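Local coordinates for protein Pts system, fructose-specific iiabc component (Borrelia burgdorferi, PDB 5DLE) that probably phosphorylates fructose as it is imported, this chain being the cytoplasmic IIB domain that relays the phosphoryl group to the sugar, at residues Ile29-Tyr43 / Ala96-Phe108. Sequence-based numbering, arbitrary orientation. Where two conformers were deposited one is given.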
loop_
_atom_site.group_PDB
_atom_site.type_symbol
_atom_site.label_atom_id
_atom_site.label_comp_id
_atom_site.label_asym_id
_atom_site.label_seq_id
_atom_site.Cartn_x
_atom_site.Cartn_y
_atom_site.Cartn_z
ATOM N N ILE A 29 0.841 4.395 -6.608
ATOM C CA ILE A 29 -0.234 5.373 -6.478
ATOM C C ILE A 29 0.234 6.721 -7.037
ATOM O O ILE A 29 -0.505 7.400 -7.761
ATOM C CB ILE A 29 -0.680 5.508 -5.007
ATOM C CG1 ILE A 29 -1.332 4.195 -4.545
ATOM C CG2 ILE A 29 -1.743 6.621 -4.888
ATOM C CD1 ILE A 29 -1.483 4.138 -3.004
ATOM N N ALA A 30 1.449 7.163 -6.641
ATOM C CA ALA A 30 1.954 8.425 -7.161
ATOM C C ALA A 30 2.015 8.391 -8.681
ATOM O O ALA A 30 1.609 9.364 -9.352
ATOM C CB ALA A 30 3.330 8.743 -6.572
ATOM N N ALA A 31 2.455 7.261 -9.241
ATOM C CA ALA A 31 2.590 7.205 -10.707
ATOM C C ALA A 31 1.252 7.315 -11.386
ATOM O O ALA A 31 1.097 8.089 -12.352
ATOM C CB ALA A 31 3.287 5.914 -11.127
ATOM N N LYS A 32 0.267 6.561 -10.884
ATOM C CA LYS A 32 -1.021 6.524 -11.550
ATOM C C LYS A 32 -1.753 7.838 -11.354
ATOM O O LYS A 32 -2.419 8.324 -12.280
ATOM C CB LYS A 32 -1.826 5.330 -11.062
ATOM C CG LYS A 32 -3.098 5.070 -11.805
ATOM C CD LYS A 32 -2.897 4.836 -13.336
ATOM C CE LYS A 32 -4.262 4.651 -13.909
ATOM N NZ LYS A 32 -4.256 4.695 -15.394
ATOM N N LYS A 33 -1.630 8.472 -10.188
ATOM C CA LYS A 33 -2.288 9.769 -10.030
ATOM C C LYS A 33 -1.634 10.817 -10.912
ATOM O O LYS A 33 -2.336 11.666 -11.488
ATOM C CB LYS A 33 -2.290 10.220 -8.575
ATOM C CG LYS A 33 -3.156 9.307 -7.749
ATOM C CD LYS A 33 -3.431 9.869 -6.402
ATOM C CE LYS A 33 -4.624 10.831 -6.422
ATOM N NZ LYS A 33 -4.993 11.053 -4.974
ATOM N N ILE A 34 -0.301 10.779 -11.036
ATOM C CA ILE A 34 0.366 11.741 -11.935
ATOM C C ILE A 34 -0.071 11.496 -13.377
ATOM O O ILE A 34 -0.347 12.454 -14.115
ATOM C CB ILE A 34 1.893 11.633 -11.775
ATOM C CG1 ILE A 34 2.306 12.256 -10.436
ATOM C CG2 ILE A 34 2.622 12.350 -12.950
ATOM C CD1 ILE A 34 3.747 11.960 -10.082
ATOM N N GLU A 35 -0.116 10.228 -13.800
ATOM C CA GLU A 35 -0.577 9.906 -15.167
ATOM C C GLU A 35 -1.999 10.402 -15.400
ATOM O O GLU A 35 -2.271 11.014 -16.433
ATOM C CB GLU A 35 -0.489 8.398 -15.405
ATOM C CG GLU A 35 0.944 7.897 -15.517
ATOM C CD GLU A 35 1.095 6.381 -15.389
ATOM O OE1 GLU A 35 0.071 5.656 -15.219
ATOM O OE2 GLU A 35 2.259 5.923 -15.429
ATOM N N ASN A 36 -2.920 10.151 -14.461
ATOM C CA ASN A 36 -4.310 10.561 -14.680
ATOM C C ASN A 36 -4.432 12.071 -14.732
ATOM O O ASN A 36 -5.201 12.591 -15.538
ATOM C CB ASN A 36 -5.226 10.000 -13.583
ATOM C CG ASN A 36 -5.519 8.517 -13.758
ATOM O OD1 ASN A 36 -5.366 7.980 -14.870
ATOM N ND2 ASN A 36 -6.029 7.877 -12.717
ATOM N N GLU A 37 -3.737 12.787 -13.850
ATOM C CA GLU A 37 -3.872 14.244 -13.806
ATOM C C GLU A 37 -3.180 14.896 -14.999
ATOM O O GLU A 37 -3.688 15.885 -15.553
ATOM C CB GLU A 37 -3.328 14.778 -12.483
ATOM C CG GLU A 37 -3.476 16.294 -12.327
ATOM C CD GLU A 37 -4.946 16.764 -12.239
ATOM O OE1 GLU A 37 -5.823 16.023 -11.731
ATOM O OE2 GLU A 37 -5.195 17.911 -12.680
ATOM N N ALA A 38 -2.034 14.365 -15.420
ATOM C CA ALA A 38 -1.369 14.881 -16.623
ATOM C C ALA A 38 -2.295 14.776 -17.814
ATOM O O ALA A 38 -2.416 15.722 -18.607
ATOM C CB ALA A 38 -0.087 14.089 -16.905
ATOM N N LYS A 39 -2.938 13.621 -17.970
ATOM C CA LYS A 39 -3.820 13.426 -19.122
ATOM C C LYS A 39 -5.041 14.330 -19.016
ATOM O O LYS A 39 -5.461 14.940 -20.025
ATOM C CB LYS A 39 -4.169 11.947 -19.246
ATOM C CG LYS A 39 -2.952 11.152 -19.776
ATOM C CD LYS A 39 -3.202 9.660 -19.933
ATOM C CE LYS A 39 -2.668 8.888 -18.726
ATOM N NZ LYS A 39 -3.200 7.480 -18.706
ATOM N N LYS A 40 -5.572 14.517 -17.803
ATOM C CA LYS A 40 -6.694 15.447 -17.633
ATOM C C LYS A 40 -6.314 16.854 -18.080
ATOM O O LYS A 40 -7.124 17.545 -18.726
ATOM C CB LYS A 40 -7.183 15.446 -16.185
ATOM C CG LYS A 40 -8.340 16.398 -15.900
ATOM C CD LYS A 40 -8.673 16.396 -14.411
ATOM C CE LYS A 40 -9.792 17.382 -14.109
ATOM N NZ LYS A 40 -10.031 17.495 -12.647
ATOM N N GLN A 41 -5.096 17.293 -17.771
ATOM C CA GLN A 41 -4.612 18.613 -18.168
ATOM C C GLN A 41 -4.117 18.670 -19.613
ATOM O O GLN A 41 -3.683 19.748 -20.050
ATOM C CB GLN A 41 -3.521 19.082 -17.189
ATOM C CG GLN A 41 -4.075 19.402 -15.764
ATOM C CD GLN A 41 -3.049 20.001 -14.790
ATOM O OE1 GLN A 41 -2.205 20.800 -15.193
ATOM N NE2 GLN A 41 -3.137 19.631 -13.487
ATOM N N GLY A 42 -4.139 17.566 -20.355
ATOM C CA GLY A 42 -3.799 17.578 -21.774
ATOM C C GLY A 42 -2.373 17.223 -22.137
ATOM O O GLY A 42 -1.967 17.441 -23.285
ATOM N N TYR A 43 -1.593 16.677 -21.208
ATOM C CA TYR A 43 -0.187 16.412 -21.444
ATOM C C TYR A 43 0.029 14.941 -21.738
ATOM O O TYR A 43 -0.701 14.084 -21.242
ATOM C CB TYR A 43 0.645 16.778 -20.201
ATOM C CG TYR A 43 0.525 18.228 -19.832
ATOM C CD1 TYR A 43 1.025 19.218 -20.684
ATOM C CD2 TYR A 43 -0.101 18.627 -18.661
ATOM C CE1 TYR A 43 0.907 20.544 -20.367
ATOM C CE2 TYR A 43 -0.202 19.945 -18.307
ATOM C CZ TYR A 43 0.283 20.916 -19.191
ATOM O OH TYR A 43 0.186 22.250 -18.887
ATOM N N ALA A 96 2.918 14.305 -3.876
ATOM C CA ALA A 96 2.482 13.998 -5.241
ATOM C C ALA A 96 1.118 13.312 -5.235
ATOM O O ALA A 96 0.291 13.510 -6.144
ATOM C CB ALA A 96 3.520 13.129 -5.940
ATOM N N ILE A 97 0.865 12.483 -4.228
ATOM C CA ILE A 97 -0.410 11.773 -4.160
ATOM C C ILE A 97 -1.534 12.682 -3.717
ATOM O O ILE A 97 -2.653 12.591 -4.244
ATOM C CB ILE A 97 -0.267 10.557 -3.230
ATOM C CG1 ILE A 97 0.630 9.530 -3.919
ATOM C CG2 ILE A 97 -1.659 9.965 -2.891
ATOM C CD1 ILE A 97 1.127 8.405 -2.951
ATOM N N ASN A 98 -1.275 13.566 -2.749
ATOM C CA ASN A 98 -2.353 14.354 -2.174
ATOM C C ASN A 98 -2.519 15.725 -2.806
ATOM O O ASN A 98 -3.543 16.379 -2.553
ATOM C CB ASN A 98 -2.135 14.509 -0.665
ATOM C CG ASN A 98 -2.461 13.238 0.067
ATOM O OD1 ASN A 98 -3.134 12.356 -0.475
ATOM N ND2 ASN A 98 -1.992 13.124 1.308
ATOM N N ASN A 99 -1.580 16.159 -3.643
ATOM C CA ASN A 99 -1.626 17.503 -4.216
ATOM C C ASN A 99 -1.377 17.454 -5.710
ATOM O O ASN A 99 -0.718 18.332 -6.247
ATOM C CB ASN A 99 -0.585 18.410 -3.551
ATOM C CG ASN A 99 -0.894 19.904 -3.704
ATOM O OD1 ASN A 99 -2.043 20.305 -3.905
ATOM N ND2 ASN A 99 0.128 20.731 -3.546
ATOM N N THR A 100 -1.900 16.427 -6.399
ATOM C CA THR A 100 -1.422 16.112 -7.739
ATOM C C THR A 100 -1.724 17.222 -8.752
ATOM O O THR A 100 -0.866 17.556 -9.572
ATOM C CB THR A 100 -2.042 14.806 -8.250
ATOM O OG1 THR A 100 -2.148 13.820 -7.205
ATOM C CG2 THR A 100 -1.167 14.257 -9.380
ATOM N N GLU A 101 -2.953 17.761 -8.709
ATOM C CA GLU A 101 -3.346 18.812 -9.648
ATOM C C GLU A 101 -2.403 19.990 -9.546
ATOM O O GLU A 101 -1.881 20.485 -10.562
ATOM C CB GLU A 101 -4.775 19.242 -9.341
ATOM C CG GLU A 101 -5.304 20.380 -10.216
ATOM C CD GLU A 101 -6.656 20.867 -9.700
ATOM O OE1 GLU A 101 -6.845 20.962 -8.456
ATOM O OE2 GLU A 101 -7.533 21.132 -10.534
ATOM N N ASN A 102 -2.175 20.461 -8.322
ATOM C CA ASN A 102 -1.318 21.611 -8.131
ATOM C C ASN A 102 0.119 21.296 -8.519
ATOM O O ASN A 102 0.788 22.131 -9.139
ATOM C CB ASN A 102 -1.448 22.094 -6.689
ATOM C CG ASN A 102 -2.788 22.797 -6.425
ATOM O OD1 ASN A 102 -3.475 23.251 -7.353
ATOM N ND2 ASN A 102 -3.169 22.891 -5.142
ATOM N N ILE A 103 0.602 20.083 -8.216
ATOM C CA ILE A 103 1.987 19.765 -8.541
ATOM C C ILE A 103 2.216 19.764 -10.045
ATOM O O ILE A 103 3.250 20.250 -10.523
ATOM C CB ILE A 103 2.378 18.434 -7.893
ATOM C CG1 ILE A 103 2.778 18.705 -6.453
ATOM C CG2 ILE A 103 3.496 17.727 -8.673
ATOM C CD1 ILE A 103 2.826 17.463 -5.646
ATOM N N ILE A 104 1.281 19.216 -10.821
ATOM C CA ILE A 104 1.415 19.224 -12.284
ATOM C C ILE A 104 1.521 20.659 -12.769
ATOM O O ILE A 104 2.377 21.011 -13.588
ATOM C CB ILE A 104 0.211 18.522 -12.952
ATOM C CG1 ILE A 104 0.153 17.018 -12.623
ATOM C CG2 ILE A 104 0.216 18.763 -14.481
ATOM C CD1 ILE A 104 1.395 16.270 -12.982
ATOM N N LYS A 105 0.626 21.510 -12.257
ATOM C CA LYS A 105 0.596 22.901 -12.737
ATOM C C LYS A 105 1.870 23.638 -12.342
ATOM O O LYS A 105 2.474 24.353 -13.164
ATOM C CB LYS A 105 -0.635 23.614 -12.177
ATOM C CG LYS A 105 -1.922 23.217 -12.865
ATOM C CD LYS A 105 -3.121 23.948 -12.250
ATOM C CE LYS A 105 -4.459 23.466 -12.834
ATOM N NZ LYS A 105 -4.640 23.837 -14.273
ATOM N N GLU A 106 2.293 23.464 -11.085
ATOM C CA GLU A 106 3.472 24.142 -10.551
ATOM C C GLU A 106 4.754 23.674 -11.235
ATOM O O GLU A 106 5.737 24.426 -11.246
ATOM C CB GLU A 106 3.590 23.918 -9.034
ATOM C CG GLU A 106 2.543 24.672 -8.191
ATOM C CD GLU A 106 2.300 24.072 -6.783
ATOM O OE1 GLU A 106 3.070 23.184 -6.334
ATOM O OE2 GLU A 106 1.312 24.488 -6.127
ATOM N N SER A 107 4.772 22.458 -11.796
ATOM C CA SER A 107 6.028 21.944 -12.331
ATOM C C SER A 107 6.532 22.783 -13.495
ATOM O O SER A 107 7.738 22.863 -13.706
ATOM C CB SER A 107 5.886 20.480 -12.765
ATOM O OG SER A 107 5.040 20.384 -13.910
ATOM N N PHE A 108 5.635 23.431 -14.226
ATOM C CA PHE A 108 6.076 24.208 -15.376
ATOM C C PHE A 108 6.784 25.492 -14.977
ATOM O O PHE A 108 7.384 26.147 -15.845
ATOM C CB PHE A 108 4.861 24.499 -16.248
ATOM C CG PHE A 108 4.376 23.299 -16.952
ATOM C CD1 PHE A 108 3.434 22.451 -16.348
ATOM C CD2 PHE A 108 4.925 22.945 -18.179
ATOM C CE1 PHE A 108 3.015 21.311 -16.991
ATOM C CE2 PHE A 108 4.521 21.790 -18.843
ATOM C CZ PHE A 108 3.568 20.950 -18.238
HETATM O O HOH W 1 -7.098 19.267 -13.403
#
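Thr100 sets its methyl CG2 against the carbonyl of Lys33, 3.5 Å from Lys33 O, and beside Glu37 CB at 3.8 Å. Its rotamer places CG2 anti to the backbone N, pointing it across the contact, while OG1 turns back to bond Ala96 O at 2.7 Å. The buried side is tight and apolar. Ile97 lays CG1 over the backbone of Ala30 and meets Ile29 CG2 with CG1 and CD1. Ile34 lies between Ala96 and Ile104, its CG2 against Ile104 CD1 in the conformer given. The backbones come closest at Ala30, whose small side chain lets Ile97 approach.

The outer side is polar and looser. In one of two conformers Lys33 bends at chi3 (85°), and its NZ donates to Ile97 O, 2.9 Å away, near the end of helix 93-98. Glu37 slants over Glu101 and Ile104, its CG against Ile104 CG1. The amide of Gln41 reaches over Ile104. Its NE2 bonds Glu37 OE2 almost straight at 2.8 Å, on the anti lone pair, and more loosely Glu101 O at 3.3 Å. Both acceptors lie close to the amide plane, which should fix its rotation. Glu37 OE2 and Glu101 OE2 come within 4.5 Å of each other; the Gln41 N-H probably eases the charge on Glu37 only.

At the far end Tyr43, just after the Schellman turn at Gly42, takes Phe108 in an offset stack, with centroids 4.8 Å apart.

Helix 25-40 and the pair 93-98 and 100-107 pack on the same face of the mixed sheet of this IIB domain. Ile34 and Ala38 rest on strand 44-50, Ile104 on strand 69-74, and Tyr43 and Phe108 both reach Ile14 of the central strand 13-19.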